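Local atomic coordinates of aldo-keto reductase family 1, member B4 (Aldose reductase) (Schistosoma japonicum, PDB entry 4HBK), a protein that probably reduces aldehydes such as the open-chain forms of aldose sugars to alcohols, using NADPH. Residues 63-73 against 292-303. Residues are numbered along the deposited sequence; the frame is centred on the assembly and turned at random.
Sequences AAVKKALEIGY and SVTFKRIEENFQ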
# COMPACT_ATOMS: atom_id res chain seq x y z
N ALA A 63 6.05 18.37 -2.01
CA ALA A 63 7.24 18.45 -2.84
C ALA A 63 7.64 17.07 -3.36
O ALA A 63 8.11 16.94 -4.50
CB ALA A 63 8.38 19.09 -2.06
N ALA A 64 7.47 16.05 -2.53
CA ALA A 64 7.73 14.67 -2.93
C ALA A 64 6.83 14.26 -4.10
O ALA A 64 7.29 13.62 -5.05
CB ALA A 64 7.55 13.72 -1.76
N VAL A 65 5.55 14.62 -4.05
CA VAL A 65 4.61 14.26 -5.11
C VAL A 65 5.07 14.84 -6.46
O VAL A 65 5.23 14.12 -7.45
CB VAL A 65 3.16 14.67 -4.77
CG1 VAL A 65 2.28 14.66 -6.00
CG2 VAL A 65 2.59 13.76 -3.68
N LYS A 66 5.30 16.14 -6.48
CA LYS A 66 5.84 16.83 -7.65
C LYS A 66 7.15 16.22 -8.15
O LYS A 66 7.32 16.00 -9.35
CB LYS A 66 6.04 18.31 -7.32
CG LYS A 66 6.47 19.19 -8.48
CD LYS A 66 6.63 20.63 -7.97
CE LYS A 66 6.75 21.63 -9.10
NZ LYS A 66 8.05 21.49 -9.79
N LYS A 67 8.09 15.95 -7.25
CA LYS A 67 9.38 15.38 -7.65
C LYS A 67 9.17 14.00 -8.26
O LYS A 67 9.66 13.72 -9.36
CB LYS A 67 10.35 15.31 -6.47
CG LYS A 67 11.68 14.61 -6.75
CD LYS A 67 12.54 15.38 -7.75
CE LYS A 67 12.72 16.83 -7.33
NZ LYS A 67 13.74 17.52 -8.16
N ALA A 68 8.43 13.15 -7.56
CA ALA A 68 8.11 11.82 -8.08
C ALA A 68 7.55 11.87 -9.50
O ALA A 68 7.96 11.08 -10.37
CB ALA A 68 7.13 11.11 -7.17
N LEU A 69 6.58 12.75 -9.74
CA LEU A 69 5.91 12.79 -11.03
C LEU A 69 6.86 13.29 -12.12
O LEU A 69 6.83 12.80 -13.25
CB LEU A 69 4.62 13.62 -11.00
CG LEU A 69 3.44 13.15 -10.13
CD1 LEU A 69 2.30 14.18 -10.13
CD2 LEU A 69 2.92 11.81 -10.60
N GLU A 70 7.73 14.24 -11.78
CA GLU A 70 8.76 14.72 -12.71
C GLU A 70 9.74 13.61 -13.09
O GLU A 70 10.16 13.50 -14.24
CB GLU A 70 9.53 15.92 -12.13
CG GLU A 70 8.70 17.18 -12.13
CD GLU A 70 9.26 18.31 -11.28
OE1 GLU A 70 10.22 18.10 -10.49
OE2 GLU A 70 8.72 19.43 -11.40
N ILE A 71 10.12 12.81 -12.10
CA ILE A 71 11.02 11.69 -12.31
C ILE A 71 10.40 10.61 -13.22
O ILE A 71 11.09 9.97 -13.99
CB ILE A 71 11.47 11.12 -10.94
CG1 ILE A 71 12.53 12.03 -10.32
CG2 ILE A 71 12.00 9.68 -11.07
CD1 ILE A 71 12.70 11.86 -8.83
N GLY A 72 9.09 10.42 -13.13
CA GLY A 72 8.44 9.43 -13.96
C GLY A 72 7.40 8.57 -13.26
O GLY A 72 6.64 7.87 -13.92
N TYR A 73 7.35 8.60 -11.93
CA TYR A 73 6.32 7.86 -11.19
C TYR A 73 4.92 8.20 -11.74
O TYR A 73 4.63 9.37 -12.01
CB TYR A 73 6.33 8.25 -9.71
CG TYR A 73 7.51 7.77 -8.87
CD1 TYR A 73 8.75 8.40 -8.95
CD2 TYR A 73 7.34 6.75 -7.93
CE1 TYR A 73 9.81 7.98 -8.16
CE2 TYR A 73 8.40 6.33 -7.12
CZ TYR A 73 9.63 6.96 -7.25
OH TYR A 73 10.68 6.56 -6.46
N SER A 292 9.26 8.01 0.57
CA SER A 292 10.36 8.95 0.71
C SER A 292 9.91 10.39 0.49
O SER A 292 8.98 10.66 -0.27
CB SER A 292 11.49 8.61 -0.25
OG SER A 292 12.60 9.46 -0.01
N VAL A 293 10.56 11.31 1.18
CA VAL A 293 10.38 12.72 0.91
C VAL A 293 11.72 13.35 0.53
O VAL A 293 11.80 14.55 0.30
CB VAL A 293 9.76 13.49 2.10
CG1 VAL A 293 8.29 13.08 2.28
CG2 VAL A 293 10.59 13.27 3.38
N THR A 294 12.77 12.53 0.46
CA THR A 294 14.09 12.99 0.03
C THR A 294 14.24 12.85 -1.49
O THR A 294 14.19 11.74 -2.02
CB THR A 294 15.21 12.19 0.69
OG1 THR A 294 14.98 12.10 2.10
CG2 THR A 294 16.56 12.85 0.46
N PHE A 295 14.43 13.97 -2.18
CA PHE A 295 14.55 13.98 -3.65
C PHE A 295 15.48 12.90 -4.22
O PHE A 295 15.10 12.16 -5.12
CB PHE A 295 14.99 15.36 -4.17
CG PHE A 295 14.01 16.47 -3.89
CD1 PHE A 295 12.73 16.20 -3.42
CD2 PHE A 295 14.37 17.80 -4.12
CE1 PHE A 295 11.84 17.23 -3.17
CE2 PHE A 295 13.48 18.83 -3.88
CZ PHE A 295 12.21 18.55 -3.40
N LYS A 296 16.71 12.83 -3.70
CA LYS A 296 17.68 11.86 -4.22
C LYS A 296 17.21 10.42 -4.07
O LYS A 296 17.49 9.58 -4.92
CB LYS A 296 19.04 12.04 -3.56
CG LYS A 296 19.65 13.43 -3.76
CD LYS A 296 20.57 13.48 -4.97
CE LYS A 296 21.94 14.07 -4.59
NZ LYS A 296 22.92 14.03 -5.73
N ARG A 297 16.51 10.12 -2.98
CA ARG A 297 16.00 8.77 -2.74
C ARG A 297 14.82 8.48 -3.66
O ARG A 297 14.72 7.40 -4.23
CB ARG A 297 15.57 8.58 -1.29
CG ARG A 297 16.68 8.80 -0.28
CD ARG A 297 18.04 8.47 -0.88
NE ARG A 297 18.66 7.31 -0.25
CZ ARG A 297 19.14 7.30 0.99
NH1 ARG A 297 19.06 8.40 1.75
NH2 ARG A 297 19.70 6.20 1.48
N ILE A 298 13.93 9.45 -3.80
CA ILE A 298 12.82 9.29 -4.71
C ILE A 298 13.34 8.93 -6.09
O ILE A 298 12.83 8.02 -6.73
CB ILE A 298 11.95 10.54 -4.78
CG1 ILE A 298 11.35 10.81 -3.39
CG2 ILE A 298 10.86 10.36 -5.81
CD1 ILE A 298 10.70 12.16 -3.23
N GLU A 299 14.39 9.62 -6.53
CA GLU A 299 14.95 9.37 -7.85
C GLU A 299 15.62 8.00 -7.93
O GLU A 299 15.36 7.22 -8.85
CB GLU A 299 15.94 10.46 -8.26
CG GLU A 299 16.65 10.16 -9.57
CD GLU A 299 17.16 11.42 -10.26
OE1 GLU A 299 17.14 11.45 -11.51
OE2 GLU A 299 17.60 12.36 -9.56
N GLU A 300 16.48 7.70 -6.96
CA GLU A 300 17.15 6.41 -6.90
C GLU A 300 16.17 5.23 -6.95
O GLU A 300 16.35 4.28 -7.70
CB GLU A 300 18.03 6.36 -5.65
CG GLU A 300 18.44 4.97 -5.20
CD GLU A 300 19.32 5.00 -3.94
OE1 GLU A 300 19.77 6.09 -3.51
OE2 GLU A 300 19.57 3.91 -3.37
N ASN A 301 15.11 5.30 -6.15
CA ASN A 301 14.13 4.21 -6.07
C ASN A 301 13.51 3.87 -7.43
O ASN A 301 13.04 2.75 -7.65
CB ASN A 301 13.02 4.53 -5.07
CG ASN A 301 13.51 4.51 -3.62
OD1 ASN A 301 14.58 4.00 -3.33
ND2 ASN A 301 12.71 5.07 -2.71
N PHE A 302 13.50 4.84 -8.34
CA PHE A 302 12.81 4.65 -9.61
C PHE A 302 13.71 3.98 -10.66
O PHE A 302 13.21 3.47 -11.66
CB PHE A 302 12.30 6.00 -10.13
CG PHE A 302 11.32 5.90 -11.28
CD1 PHE A 302 10.01 5.47 -11.07
CD2 PHE A 302 11.70 6.27 -12.57
CE1 PHE A 302 9.11 5.38 -12.13
CE2 PHE A 302 10.81 6.20 -13.63
CZ PHE A 302 9.51 5.75 -13.42
N GLN A 303 15.02 3.97 -10.45
CA GLN A 303 15.92 3.41 -11.45
C GLN A 303 16.13 1.91 -11.23
O GLN A 303 17.23 1.47 -10.91
CB GLN A 303 17.28 4.13 -11.45
CG GLN A 303 17.23 5.63 -11.18
CD GLN A 303 16.37 6.39 -12.18
OE1 GLN A 303 16.34 6.07 -13.37
NE2 GLN A 303 15.67 7.41 -11.70
O HOH W 1 14.02 9.08 -13.98
O HOH W 2 10.25 6.52 -3.48
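I298 pushes into the hole formed by A64, K67, A68 and I71, the knob at the heart of a packing between two helices whose axes approach to 9.6 Å and cross at -35°. Its two branches divide the work: CD1 lies against A64 CB at 3.8 Å, while CG2, anti to the backbone N, faces A68, I71 and the ring of Y73. That ring arrives from beyond the helix end, where G72 takes positive phi and A68 O accepts from the N-H groups of both G72 and Y73. From there Y73 OH donates a hydrogen bond to I298 O, 2.6 Å away, in the carbonyl plane and on a lone pair, and a water ties the same hydroxyl to N301 ND2. F302 covers one face of the Y73 ring, its CD1 3.8 Å above the centre, with the two planes turned 34° apart. I71 CG2 and the backbone of G72 also lie obliquely against the F302 ring, G72 C 3.5 Å from F302 CZ.

Toward solvent the fit relaxes. K67, bent at chi2 (66°) and chi3, folds its CE over a face of the exposed F295 ring in a CH-pi contact, with NZ in an off-centre cation-pi position 4.6 Å from the ring centroid. At the far, C-terminal end a water bridges I71 O and Q303 NE2. Such neighbouring helices, following the first and last strands of the eight-stranded parallel sheet, close the outer layer of the (beta/alpha)8 TIM barrel of aldo/keto reductases.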